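Local coordinates for protein putative alpha-ketoglutarate-dependent taurine dioxygenase (Burkholderia xenovorans, PDB 5HSX) that probably acts as an iron(II)- and 2-oxoglutarate-dependent dioxygenase of the TfdA family, oxidising a substrate that has not been established, at residues A48-A53 with A77-L82; W57-F62 with T150-L155; K226-V231 with V238-L243; F256-G261 with R286-T291. One frame throughout, in Å; residues are numbered along the deposited sequence.

Contact 1 (A48-A53 with A77-L82); sequences AEIRAA and AQFGEL
R51 and F79 mark the closest approach of the two backbones, with CA atoms 7.5 Å apart: helix 44-57 runs past the loop that follows helix 69-77, where G80 takes a positive phi and leaves helical geometry. R51 reaches this loop with a side chain extended from CG to NE. Its NH1 donates to F79 O at 3.1 Å, almost straight (168°) and within the guanidinium plane. A water held by R51 NH2 donates to the same oxygen, so two bonds grip that carbonyl, while a salt bridge from NH2 to E212 limits rotation of the group. Beside this polar join, I50 lays its CG2 branch 3.7 Å from F79 CZ, the two side chains crossing near a right angle. Beta-branched I50 suits this buried spot, offering CB and CG2 to the end of the ring with no polar atom, and F79 meets F265 edge-to-face. The join holds helix 44-57 to this loop on the outer side of the larger sheet, consistent with the family's double-stranded beta-helix fold.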
loop_
_atom_site.group_PDB
_atom_site.type_symbol
_atom_site.label_atom_id
_atom_site.label_comp_id
_atom_site.label_asym_id
_atom_site.label_seq_id
_atom_site.Cartn_x
_atom_site.Cartn_y
_atom_site.Cartn_z
ATOM N N ALA B 48 22.589 -9.406 17.832
ATOM C CA ALA B 48 22.795 -7.962 17.831
ATOM C C ALA B 48 22.584 -7.381 16.437
ATOM O O ALA B 48 22.061 -6.270 16.294
ATOM C CB ALA B 48 24.191 -7.624 18.353
ATOM N N GLU B 49 22.988 -8.114 15.396
ATOM C CA GLU B 49 22.815 -7.607 14.036
ATOM C C GLU B 49 21.347 -7.553 13.650
ATOM O O GLU B 49 20.908 -6.594 13.004
ATOM C CB GLU B 49 23.585 -8.469 13.037
ATOM C CG GLU B 49 25.088 -8.282 13.119
ATOM C CD GLU B 49 25.851 -9.259 12.244
ATOM O OE1 GLU B 49 27.027 -8.980 11.927
ATOM O OE2 GLU B 49 25.280 -10.306 11.881
ATOM N N ILE B 50 20.581 -8.589 14.010
ATOM C CA ILE B 50 19.144 -8.579 13.741
ATOM C C ILE B 50 18.478 -7.433 14.489
ATOM O O ILE B 50 17.646 -6.704 13.931
ATOM C CB ILE B 50 18.525 -9.939 14.114
ATOM C CG1 ILE B 50 19.060 -11.035 13.191
ATOM C CG2 ILE B 50 17.001 -9.879 14.065
ATOM C CD1 ILE B 50 18.646 -12.436 13.607
ATOM N N ARG B 51 18.861 -7.234 15.755
ATOM C CA ARG B 51 18.258 -6.169 16.551
ATOM C C ARG B 51 18.546 -4.804 15.945
ATOM O O ARG B 51 17.667 -3.938 15.899
ATOM C CB ARG B 51 18.762 -6.220 18.000
ATOM C CG ARG B 51 17.899 -5.362 18.925
ATOM C CD ARG B 51 18.416 -5.265 20.375
ATOM N NE ARG B 51 17.388 -4.613 21.182
ATOM C CZ ARG B 51 16.461 -5.267 21.874
ATOM N NH1 ARG B 51 16.461 -6.601 21.902
ATOM N NH2 ARG B 51 15.536 -4.592 22.540
ATOM N N ALA B 52 19.777 -4.595 15.472
ATOM C CA ALA B 52 20.131 -3.313 14.875
ATOM C C ALA B 52 19.380 -3.087 13.570
ATOM O O ALA B 52 18.952 -1.964 13.277
ATOM C CB ALA B 52 21.641 -3.251 14.649
ATOM N N ALA B 53 19.228 -4.140 12.764
ATOM C CA ALA B 53 18.458 -4.025 11.531
ATOM C C ALA B 53 17.000 -3.710 11.829
ATOM O O ALA B 53 16.368 -2.924 11.116
ATOM C CB ALA B 53 18.577 -5.317 10.723
ATOM N N ALA B 77 12.727 -15.220 22.458
ATOM C CA ALA B 77 13.290 -14.943 23.779
ATOM C C ALA B 77 14.694 -14.367 23.706
ATOM O O ALA B 77 15.194 -13.846 24.711
ATOM C CB ALA B 77 13.303 -16.214 24.634
ATOM N N GLN B 78 15.342 -14.453 22.546
ATOM C CA GLN B 78 16.655 -13.843 22.379
ATOM C C GLN B 78 16.581 -12.325 22.299
ATOM O O GLN B 78 17.621 -11.663 22.372
ATOM C CB GLN B 78 17.333 -14.409 21.128
ATOM C CG GLN B 78 17.573 -15.912 21.211
ATOM C CD GLN B 78 18.049 -16.522 19.900
ATOM O OE1 GLN B 78 18.985 -17.323 19.882
ATOM N NE2 GLN B 78 17.393 -16.161 18.801
ATOM N N PHE B 79 15.380 -11.760 22.162
ATOM C CA PHE B 79 15.220 -10.324 22.023
ATOM C C PHE B 79 14.428 -9.679 23.152
ATOM O O PHE B 79 14.393 -8.446 23.224
ATOM C CB PHE B 79 14.566 -10.000 20.666
ATOM C CG PHE B 79 15.355 -10.516 19.493
ATOM C CD1 PHE B 79 16.353 -9.744 18.917
ATOM C CD2 PHE B 79 15.131 -11.793 18.995
ATOM C CE1 PHE B 79 17.098 -10.226 17.847
ATOM C CE2 PHE B 79 15.868 -12.282 17.926
ATOM C CZ PHE B 79 16.855 -11.499 17.352
ATOM N N GLY B 80 13.827 -10.456 24.046
ATOM C CA GLY B 80 13.073 -9.864 25.132
ATOM C C GLY B 80 12.279 -10.914 25.884
ATOM O O GLY B 80 12.477 -12.115 25.704
ATOM N N GLU B 81 11.391 -10.422 26.749
ATOM C CA GLU B 81 10.503 -11.271 27.538
ATOM C C GLU B 81 9.208 -11.501 26.772
ATOM O O GLU B 81 8.598 -10.549 26.274
ATOM C CB GLU B 81 10.185 -10.630 28.891
ATOM C CG GLU B 81 11.276 -10.719 29.910
ATOM C CD GLU B 81 11.487 -12.142 30.356
ATOM O OE1 GLU B 81 12.401 -12.797 29.814
ATOM O OE2 GLU B 81 10.718 -12.610 31.223
ATOM N N LEU B 82 8.777 -12.757 26.700
ATOM C CA LEU B 82 7.550 -13.084 25.983
ATOM C C LEU B 82 6.329 -12.709 26.813
ATOM O O LEU B 82 6.292 -12.943 28.022
ATOM C CB LEU B 82 7.506 -14.581 25.663
ATOM C CG LEU B 82 8.296 -15.186 24.496
ATOM C CD1 LEU B 82 7.792 -14.630 23.201
ATOM C CD2 LEU B 82 9.796 -14.969 24.620
HETATM O O HOH W 1 14.406 -6.271 24.772
HETATM O O HOH W 2 18.553 -8.546 21.747
#

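Contact 2 (W57-F62 with T150-L155); sequences WRVVFF and TQWTNL. With EDO (1,2-ethanediol), chain O.
W152 projects from its strand to meet V59 and F61, which stand two residues apart on strand 59-62 and so on the same side of it. V59 puts CG1 in the crowded position between backbone N and carbonyl carbon (chi1 56°), a rotamer that sends CG2 over the indole. CG2 lies 4.1 Å from the centroid of the W152 five-membered ring, near the normal, in a CH-pi contact. Beneath the opposite face sits the CG2 methyl of T150. F61, on the same side of the indole as V59, points back at W152 and offers its edge to the face, an offset edge-to-face pair with centroids 5.3 Å apart and planes at 69°; the nearest atoms are F61 CE1 and W152 CZ3, 3.6 Å apart. Tryptophan suits this buried place because its broad apolar face takes a methyl and a ring edge together.

At the other end R58, bent at chi2 (-50°), passes N154 without a direct bond: R58 NE and N154 ND2 stay 3.7 Å apart. A water accepts from R58 NH2 and N154 ND2, at 3.0 Å each. R58 NH2 also pairs with E215. Asparagine suits its place because OD1 caps A157 N while ND2 bonds the water.

Strand 59-62 lies between strands 31-34 and 263-267 of the larger sheet, and strand 150-154 between 271-274 and 253-256 of the smaller; W152 meets H273, a ligand of the bound sodium ion, and N154 is the N-cap of helix 155-161.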
loop_
_atom_site.group_PDB
_atom_site.type_symbol
_atom_site.label_atom_id
_atom_site.label_comp_id
_atom_site.label_asym_id
_atom_site.label_seq_id
_atom_site.Cartn_x
_atom_site.Cartn_y
_atom_site.Cartn_z
ATOM N N TRP B 57 15.256 -0.418 10.362
ATOM C CA TRP B 57 14.279 -0.574 9.287
ATOM C C TRP B 57 12.852 -0.767 9.788
ATOM O O TRP B 57 11.932 -0.871 8.964
ATOM C CB TRP B 57 14.706 -1.734 8.371
ATOM C CG TRP B 57 15.921 -1.338 7.562
ATOM C CD1 TRP B 57 17.216 -1.749 7.743
ATOM C CD2 TRP B 57 15.949 -0.389 6.486
ATOM N NE1 TRP B 57 18.038 -1.132 6.822
ATOM C CE2 TRP B 57 17.286 -0.289 6.046
ATOM C CE3 TRP B 57 14.965 0.369 5.837
ATOM C CZ2 TRP B 57 17.671 0.549 4.993
ATOM C CZ3 TRP B 57 15.343 1.200 4.789
ATOM C CH2 TRP B 57 16.688 1.282 4.378
ATOM N N ARG B 58 12.650 -0.814 11.113
ATOM C CA ARG B 58 11.341 -0.815 11.775
ATOM C C ARG B 58 10.627 -2.162 11.717
ATOM O O ARG B 58 9.955 -2.544 12.681
ATOM C CB ARG B 58 10.400 0.246 11.203
ATOM C CG ARG B 58 10.996 1.625 10.984
ATOM C CD ARG B 58 11.728 2.145 12.204
ATOM N NE ARG B 58 12.368 3.414 11.869
ATOM C CZ ARG B 58 12.972 4.208 12.746
ATOM N NH1 ARG B 58 13.013 3.882 14.028
ATOM N NH2 ARG B 58 13.528 5.337 12.330
ATOM N N VAL B 59 10.707 -2.854 10.585
ATOM C CA VAL B 59 10.191 -4.214 10.453
ATOM C C VAL B 59 11.157 -4.997 9.573
ATOM O O VAL B 59 11.589 -4.504 8.526
ATOM C CB VAL B 59 8.758 -4.263 9.874
ATOM C CG1 VAL B 59 8.652 -3.527 8.498
ATOM C CG2 VAL B 59 8.292 -5.713 9.742
ATOM N N VAL B 60 11.520 -6.201 10.002
ATOM C CA VAL B 60 12.405 -7.048 9.220
ATOM C C VAL B 60 11.692 -8.361 8.930
ATOM O O VAL B 60 10.836 -8.817 9.700
ATOM C CB VAL B 60 13.764 -7.280 9.916
ATOM C CG1 VAL B 60 14.514 -5.947 10.047
ATOM C CG2 VAL B 60 13.588 -7.930 11.296
ATOM N N PHE B 61 12.040 -8.964 7.795
ATOM C CA PHE B 61 11.350 -10.150 7.304
ATOM C C PHE B 61 12.339 -11.279 7.044
ATOM O O PHE B 61 13.458 -11.044 6.576
ATOM C CB PHE B 61 10.573 -9.849 6.012
ATOM C CG PHE B 61 9.598 -8.715 6.133
ATOM C CD1 PHE B 61 8.365 -8.903 6.743
ATOM C CD2 PHE B 61 9.909 -7.462 5.626
ATOM C CE1 PHE B 61 7.455 -7.858 6.845
ATOM C CE2 PHE B 61 9.006 -6.410 5.721
ATOM C CZ PHE B 61 7.772 -6.608 6.331
ATOM N N PHE B 62 11.911 -12.505 7.338
ATOM C CA PHE B 62 12.656 -13.710 7.013
ATOM C C PHE B 62 11.812 -14.571 6.084
ATOM O O PHE B 62 10.577 -14.515 6.115
ATOM C CB PHE B 62 13.027 -14.520 8.273
ATOM C CG PHE B 62 13.744 -13.720 9.337
ATOM C CD1 PHE B 62 15.131 -13.732 9.423
ATOM C CD2 PHE B 62 13.026 -12.972 10.264
ATOM C CE1 PHE B 62 15.794 -12.998 10.416
ATOM C CE2 PHE B 62 13.678 -12.240 11.250
ATOM C CZ PHE B 62 15.062 -12.255 11.326
ATOM N N THR B 150 0.232 -7.877 4.335
ATOM C CA THR B 150 0.275 -7.002 5.501
ATOM C C THR B 150 1.069 -5.750 5.150
ATOM O O THR B 150 2.005 -5.797 4.345
ATOM C CB THR B 150 0.924 -7.714 6.709
ATOM O OG1 THR B 150 0.269 -8.968 6.942
ATOM C CG2 THR B 150 0.828 -6.860 7.975
ATOM N N GLN B 151 0.695 -4.620 5.753
ATOM C CA GLN B 151 1.436 -3.382 5.558
ATOM C C GLN B 151 1.850 -2.794 6.899
ATOM O O GLN B 151 1.171 -2.967 7.915
ATOM C CB GLN B 151 0.631 -2.334 4.784
ATOM C CG GLN B 151 0.060 -2.844 3.453
ATOM C CD GLN B 151 -0.394 -1.719 2.552
ATOM O OE1 GLN B 151 0.311 -0.728 2.385
ATOM N NE2 GLN B 151 -1.578 -1.873 1.948
ATOM N N TRP B 152 2.969 -2.072 6.876
ATOM C CA TRP B 152 3.460 -1.326 8.022
ATOM C C TRP B 152 3.733 0.116 7.610
ATOM O O TRP B 152 4.048 0.397 6.449
ATOM C CB TRP B 152 4.769 -1.929 8.597
ATOM C CG TRP B 152 4.608 -3.232 9.341
ATOM C CD1 TRP B 152 4.604 -3.410 10.701
ATOM C CD2 TRP B 152 4.458 -4.533 8.766
ATOM N NE1 TRP B 152 4.445 -4.741 11.004
ATOM C CE2 TRP B 152 4.356 -5.453 9.834
ATOM C CE3 TRP B 152 4.401 -5.011 7.454
ATOM C CZ2 TRP B 152 4.199 -6.826 9.625
ATOM C CZ3 TRP B 152 4.236 -6.381 7.249
ATOM C CH2 TRP B 152 4.142 -7.265 8.327
ATOM N N THR B 153 3.659 1.027 8.574
ATOM C CA THR B 153 4.036 2.403 8.312
ATOM C C THR B 153 5.021 2.873 9.374
ATOM O O THR B 153 4.991 2.412 10.515
ATOM C CB THR B 153 2.822 3.320 8.250
ATOM O OG1 THR B 153 3.256 4.634 7.881
ATOM C CG2 THR B 153 2.067 3.349 9.604
ATOM N N ASN B 154 5.893 3.796 8.972
ATOM C CA ASN B 154 7.016 4.248 9.792
ATOM C C ASN B 154 6.582 5.507 10.540
ATOM O O ASN B 154 6.522 6.591 9.961
ATOM C CB ASN B 154 8.223 4.497 8.891
ATOM C CG ASN B 154 9.439 4.978 9.641
ATOM O OD1 ASN B 154 9.347 5.460 10.769
ATOM N ND2 ASN B 154 10.596 4.865 9.004
ATOM N N LEU B 155 6.294 5.368 11.842
ATOM C CA LEU B 155 5.808 6.503 12.628
ATOM C C LEU B 155 6.901 7.522 12.927
ATOM O O LEU B 155 6.589 8.670 13.268
ATOM C CB LEU B 155 5.203 6.006 13.942
ATOM C CG LEU B 155 4.020 5.037 13.744
ATOM C CD1 LEU B 155 3.468 4.618 15.105
ATOM C CD2 LEU B 155 2.953 5.678 12.912
HETATM C C1 EDO O . -4.554 -5.504 0.850
HETATM O O1 EDO O . -5.240 -6.207 1.895
HETATM C C2 EDO O . -3.212 -4.982 1.360
HETATM O O2 EDO O . -3.437 -4.051 2.428
HETATM O O HOH W 3 13.039 6.541 9.615
#

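Contact 3 (K226-V231 with V238-L243); sequences KSIVGV and VLLELL. With EDO (1,2-ethanediol), chain P.
I228 packs against L239 and L240 in a strand-turn-helix unit: strand 225-228 leads into a type II beta turn, I228 to V231, and helix 233-247 folds back over the five-stranded antiparallel sheet. G230, with phi of 85°, suits this turn because glycine readily takes positive phi. The axes of the short segments 226-228 and 238-243 come within 8.8 Å at an angle of 107°, so the helix lies across the strand and few residues can meet. I228 and L240 carry most of the contact. I228 CG1 is anti to the carbonyl carbon (chi1 -65°) and runs on extended, which delivers CD1 to within 3.7 Å of L239 CB. L240 runs alongside it, pointing the other way, with CD2 3.8 Å from I228 CG1. Leucine and isoleucine fit here because their branched ends mesh without polar partners, and I228 is further backed by L206 and L173. The backbone of the strand is reached as well: the second branch of L240 ends with CD1 3.7 Å from K226 O.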
loop_
_atom_site.group_PDB
_atom_site.type_symbol
_atom_site.label_atom_id
_atom_site.label_comp_id
_atom_site.label_asym_id
_atom_site.label_seq_id
_atom_site.Cartn_x
_atom_site.Cartn_y
_atom_site.Cartn_z
ATOM N N LYS B 226 -8.530 7.578 20.642
ATOM C CA LYS B 226 -9.898 8.078 20.534
ATOM C C LYS B 226 -10.005 9.588 20.615
ATOM O O LYS B 226 -10.874 10.175 19.958
ATOM C CB LYS B 226 -10.773 7.467 21.642
ATOM C CG LYS B 226 -10.746 5.950 21.678
ATOM C CD LYS B 226 -11.107 5.362 20.331
ATOM C CE LYS B 226 -11.196 3.835 20.397
ATOM N NZ LYS B 226 -11.549 3.300 19.047
ATOM N N SER B 227 -9.160 10.236 21.420
ATOM C CA SER B 227 -9.292 11.669 21.614
ATOM C C SER B 227 -7.965 12.247 22.090
ATOM O O SER B 227 -7.124 11.546 22.664
ATOM C CB SER B 227 -10.393 11.990 22.624
ATOM O OG SER B 227 -10.082 11.433 23.897
ATOM N N ILE B 228 -7.815 13.547 21.873
ATOM C CA ILE B 228 -6.662 14.311 22.343
ATOM C C ILE B 228 -7.069 15.026 23.622
ATOM O O ILE B 228 -8.105 15.698 23.659
ATOM C CB ILE B 228 -6.193 15.303 21.266
ATOM C CG1 ILE B 228 -5.680 14.534 20.036
ATOM C CG2 ILE B 228 -5.106 16.262 21.829
ATOM C CD1 ILE B 228 -5.307 15.437 18.839
ATOM N N VAL B 229 -6.257 14.883 24.674
ATOM C CA VAL B 229 -6.597 15.455 25.976
ATOM C C VAL B 229 -6.538 16.975 25.914
ATOM O O VAL B 229 -5.603 17.556 25.346
ATOM C CB VAL B 229 -5.651 14.911 27.059
ATOM C CG1 VAL B 229 -5.924 15.587 28.394
ATOM C CG2 VAL B 229 -5.818 13.395 27.176
ATOM N N GLY B 230 -7.554 17.630 26.479
ATOM C CA GLY B 230 -7.484 19.061 26.729
ATOM C C GLY B 230 -7.872 19.954 25.574
ATOM O O GLY B 230 -7.708 21.177 25.683
ATOM N N VAL B 231 -8.372 19.390 24.472
ATOM C CA VAL B 231 -8.899 20.168 23.359
ATOM C C VAL B 231 -10.375 19.794 23.193
ATOM O O VAL B 231 -10.860 18.832 23.785
ATOM C CB VAL B 231 -8.114 19.939 22.045
ATOM C CG1 VAL B 231 -6.613 20.228 22.260
ATOM C CG2 VAL B 231 -8.294 18.520 21.525
ATOM N N VAL B 238 -10.562 16.854 14.241
ATOM C CA VAL B 238 -9.863 17.418 13.087
ATOM C C VAL B 238 -8.375 17.068 13.138
ATOM O O VAL B 238 -7.768 16.654 12.136
ATOM C CB VAL B 238 -10.088 18.942 13.049
ATOM C CG1 VAL B 238 -9.050 19.629 12.185
ATOM C CG2 VAL B 238 -11.504 19.247 12.540
ATOM N N LEU B 239 -7.768 17.227 14.312
ATOM C CA LEU B 239 -6.339 16.969 14.449
ATOM C C LEU B 239 -6.018 15.490 14.283
ATOM O O LEU B 239 -5.021 15.137 13.642
ATOM C CB LEU B 239 -5.833 17.458 15.812
ATOM C CG LEU B 239 -5.806 18.984 15.944
ATOM C CD1 LEU B 239 -5.571 19.365 17.404
ATOM C CD2 LEU B 239 -4.742 19.583 15.008
ATOM N N LEU B 240 -6.838 14.604 14.863
ATOM C CA LEU B 240 -6.592 13.177 14.662
ATOM C C LEU B 240 -6.717 12.783 13.193
ATOM O O LEU B 240 -5.870 12.042 12.679
ATOM C CB LEU B 240 -7.534 12.337 15.525
ATOM C CG LEU B 240 -7.227 12.411 17.022
ATOM C CD1 LEU B 240 -8.230 11.550 17.770
ATOM C CD2 LEU B 240 -5.811 11.931 17.304
ATOM N N GLU B 241 -7.752 13.273 12.492
ATOM C CA GLU B 241 -7.887 12.938 11.074
ATOM C C GLU B 241 -6.714 13.477 10.253
ATOM O O GLU B 241 -6.265 12.825 9.301
ATOM C CB GLU B 241 -9.239 13.434 10.533
ATOM C CG GLU B 241 -10.381 12.612 11.160
ATOM C CD GLU B 241 -11.756 12.909 10.608
ATOM O OE1 GLU B 241 -11.888 13.771 9.716
ATOM O OE2 GLU B 241 -12.711 12.276 11.099
ATOM N N LEU B 242 -6.196 14.653 10.615
ATOM C CA LEU B 242 -5.003 15.182 9.952
ATOM C C LEU B 242 -3.815 14.243 10.132
ATOM O O LEU B 242 -3.126 13.901 9.161
ATOM C CB LEU B 242 -4.674 16.569 10.513
ATOM C CG LEU B 242 -3.344 17.191 10.079
ATOM C CD1 LEU B 242 -3.429 17.627 8.599
ATOM C CD2 LEU B 242 -2.984 18.357 11.006
ATOM N N LEU B 243 -3.559 13.821 11.378
ATOM C CA LEU B 243 -2.402 12.970 11.661
ATOM C C LEU B 243 -2.592 11.561 11.108
ATOM O O LEU B 243 -1.629 10.946 10.635
ATOM C CB LEU B 243 -2.136 12.935 13.179
ATOM C CG LEU B 243 -1.874 14.294 13.830
ATOM C CD1 LEU B 243 -1.786 14.152 15.356
ATOM C CD2 LEU B 243 -0.567 14.911 13.306
HETATM C C1 EDO P . -13.592 10.937 14.034
HETATM O O1 EDO P . -12.645 10.640 12.992
HETATM C C2 EDO P . -13.107 10.451 15.401
HETATM O O2 EDO P . -12.080 11.304 15.924
#

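Contact 4 (F256-G261 with R286-T291); sequences FKWQAG and RQLYRT
L288 presses its CD2 methyl onto the face of W258, and this is the tight half of the contact. CD2 stands 3.7 Å from the centroid of the six-membered ring and only 5° off the normal, a CH-pi contact. F256, two residues before W258, puts its CE2 on the other face, 3.6 Å above the plane, so the indole is clamped between a methyl and a ring. Its rim is held too, because W258 NE1 donates to T150 OG1; tryptophan suits a buried place that needs both a large apolar face and one polar hydrogen.

Here the loop connects strand 253-256 of the smaller sheet to strand 263-267 of the larger, the two sheets of the double-stranded beta-helix fold, and W258 packs on strand 287-293 of the larger.

The R286 side is much looser. The arginine is partly exposed and its extended chain crosses W258 near a right angle, with ring and guanidinium planes 88° apart. R286 NH2 stays 4.0 Å from W258 NE1, and with CZ 5.4 Å from the centroid of the five-membered ring the cation-pi attraction is weak at most. L288 CD1 lies 3.5 Å above the guanidinium plane of R286, while R286 NH1 hydrogen-bonds a glycerol, probably from the crystallisation liquor.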
loop_
_atom_site.group_PDB
_atom_site.type_symbol
_atom_site.label_atom_id
_atom_site.label_comp_id
_atom_site.label_asym_id
_atom_site.label_seq_id
_atom_site.Cartn_x
_atom_site.Cartn_y
_atom_site.Cartn_z
ATOM N N PHE B 256 3.956 -6.387 2.388
ATOM C CA PHE B 256 4.616 -7.688 2.466
ATOM C C PHE B 256 3.652 -8.756 1.980
ATOM O O PHE B 256 2.547 -8.884 2.516
ATOM C CB PHE B 256 5.052 -7.985 3.906
ATOM C CG PHE B 256 5.863 -9.247 4.068
ATOM C CD1 PHE B 256 7.156 -9.327 3.571
ATOM C CD2 PHE B 256 5.355 -10.323 4.770
ATOM C CE1 PHE B 256 7.911 -10.479 3.747
ATOM C CE2 PHE B 256 6.109 -11.472 4.961
ATOM C CZ PHE B 256 7.390 -11.549 4.452
ATOM N N LYS B 257 4.069 -9.529 0.988
ATOM C CA LYS B 257 3.290 -10.666 0.524
ATOM C C LYS B 257 3.848 -11.921 1.174
ATOM O O LYS B 257 5.018 -12.269 0.967
ATOM C CB LYS B 257 3.307 -10.784 -1.000
ATOM C CG LYS B 257 2.512 -11.994 -1.486
ATOM C CD LYS B 257 2.339 -11.977 -2.994
ATOM C CE LYS B 257 1.384 -13.082 -3.456
ATOM N NZ LYS B 257 1.877 -14.464 -3.164
ATOM N N TRP B 258 3.012 -12.581 1.971
ATOM C CA TRP B 258 3.434 -13.737 2.747
ATOM C C TRP B 258 3.670 -14.959 1.872
ATOM O O TRP B 258 3.060 -15.131 0.813
ATOM C CB TRP B 258 2.383 -14.080 3.804
ATOM C CG TRP B 258 2.296 -13.050 4.865
ATOM C CD1 TRP B 258 1.559 -11.902 4.841
ATOM C CD2 TRP B 258 2.995 -13.056 6.115
ATOM N NE1 TRP B 258 1.755 -11.193 6.003
ATOM C CE2 TRP B 258 2.628 -11.887 6.802
ATOM C CE3 TRP B 258 3.888 -13.946 6.720
ATOM C CZ2 TRP B 258 3.128 -11.575 8.064
ATOM C CZ3 TRP B 258 4.378 -13.642 7.976
ATOM C CH2 TRP B 258 4.004 -12.460 8.633
ATOM N N GLN B 259 4.575 -15.812 2.335
ATOM C CA GLN B 259 4.702 -17.180 1.865
ATOM C C GLN B 259 4.791 -18.075 3.088
ATOM O O GLN B 259 5.110 -17.613 4.187
ATOM C CB GLN B 259 5.941 -17.377 0.974
ATOM C CG GLN B 259 5.954 -16.510 -0.282
ATOM C CD GLN B 259 7.240 -16.677 -1.067
ATOM O OE1 GLN B 259 7.721 -17.793 -1.253
ATOM N NE2 GLN B 259 7.815 -15.563 -1.514
ATOM N N ALA B 260 4.503 -19.362 2.898
ATOM C CA ALA B 260 4.743 -20.322 3.966
ATOM C C ALA B 260 6.196 -20.222 4.413
ATOM O O ALA B 260 7.107 -20.111 3.589
ATOM C CB ALA B 260 4.425 -21.746 3.496
ATOM N N GLY B 261 6.406 -20.224 5.728
ATOM C CA GLY B 261 7.740 -20.086 6.267
ATOM C C GLY B 261 8.236 -18.662 6.392
ATOM O O GLY B 261 9.395 -18.459 6.781
ATOM N N ARG B 286 -5.723 -19.808 5.987
ATOM C CA ARG B 286 -4.622 -18.940 6.392
ATOM C C ARG B 286 -4.377 -19.140 7.878
ATOM O O ARG B 286 -5.279 -18.905 8.687
ATOM C CB ARG B 286 -4.944 -17.476 6.081
ATOM C CG ARG B 286 -3.797 -16.493 6.285
ATOM C CD ARG B 286 -4.206 -15.113 5.784
ATOM N NE ARG B 286 -3.142 -14.112 5.824
ATOM C CZ ARG B 286 -2.967 -13.254 6.827
ATOM N NH1 ARG B 286 -3.779 -13.295 7.877
ATOM N NH2 ARG B 286 -1.987 -12.360 6.787
ATOM N N GLN B 287 -3.170 -19.578 8.235
ATOM C CA GLN B 287 -2.817 -19.848 9.624
ATOM C C GLN B 287 -1.455 -19.244 9.911
ATOM O O GLN B 287 -0.462 -19.620 9.279
ATOM C CB GLN B 287 -2.801 -21.350 9.922
ATOM C CG GLN B 287 -2.382 -21.683 11.359
ATOM C CD GLN B 287 -3.447 -21.323 12.385
ATOM O OE1 GLN B 287 -4.568 -21.824 12.333
ATOM N NE2 GLN B 287 -3.096 -20.461 13.328
ATOM N N LEU B 288 -1.411 -18.314 10.859
ATOM C CA LEU B 288 -0.166 -17.739 11.333
ATOM C C LEU B 288 -0.122 -17.868 12.847
ATOM O O LEU B 288 -1.134 -18.150 13.496
ATOM C CB LEU B 288 -0.024 -16.266 10.913
ATOM C CG LEU B 288 -0.037 -15.952 9.410
ATOM C CD1 LEU B 288 -1.454 -15.716 8.910
ATOM C CD2 LEU B 288 0.856 -14.746 9.100
ATOM N N TYR B 289 1.069 -17.671 13.407
ATOM C CA TYR B 289 1.251 -17.674 14.853
ATOM C C TYR B 289 2.116 -16.491 15.234
ATOM O O TYR B 289 3.046 -16.137 14.503
ATOM C CB TYR B 289 1.889 -18.979 15.348
ATOM C CG TYR B 289 1.020 -20.176 15.087
ATOM C CD1 TYR B 289 -0.023 -20.507 15.949
ATOM C CD2 TYR B 289 1.223 -20.966 13.963
ATOM C CE1 TYR B 289 -0.842 -21.612 15.694
ATOM C CE2 TYR B 289 0.422 -22.064 13.706
ATOM C CZ TYR B 289 -0.605 -22.380 14.573
ATOM O OH TYR B 289 -1.393 -23.471 14.303
ATOM N N ARG B 290 1.795 -15.873 16.372
ATOM C CA ARG B 290 2.448 -14.649 16.802
ATOM C C ARG B 290 2.945 -14.804 18.231
ATOM O O ARG B 290 2.280 -15.413 19.074
ATOM C CB ARG B 290 1.505 -13.429 16.714
ATOM C CG ARG B 290 2.121 -12.160 17.301
ATOM C CD ARG B 290 1.317 -10.881 17.086
ATOM N NE ARG B 290 -0.125 -11.039 17.223
ATOM C CZ ARG B 290 -0.787 -11.098 18.376
ATOM N NH1 ARG B 290 -0.145 -11.038 19.530
ATOM N NH2 ARG B 290 -2.105 -11.227 18.374
ATOM N N THR B 291 4.129 -14.273 18.483
ATOM C CA THR B 291 4.601 -14.014 19.834
ATOM C C THR B 291 4.797 -12.512 19.963
ATOM O O THR B 291 4.978 -11.812 18.960
ATOM C CB THR B 291 5.915 -14.740 20.120
ATOM O OG1 THR B 291 6.897 -14.320 19.163
ATOM C CG2 THR B 291 5.733 -16.257 20.028
#

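How the contacts relate
Contacts 2 and 4 form one continuous core between the two sheets: the F61 and F256 rings stack, while T150 O and F256 N, 2.8 Å apart, probably hydrogen-bond within the smaller sheet. Both rely on aromatic faces, with polar atoms confined to the margins. Contact 1, also buried, lies on the outer side of strand 59-62; I50 CG2 reaches F62 CZ, and helix 44-57 leads directly into that strand. It also touches contact 4 through L82 and T291, and mixes an apolar pair with a charged side chain and waters. Contact 3 stands apart, about 34 Å from contacts 1 and 4 between centres; it is partly buried on another sheet, and its side-chain packing is aliphatic.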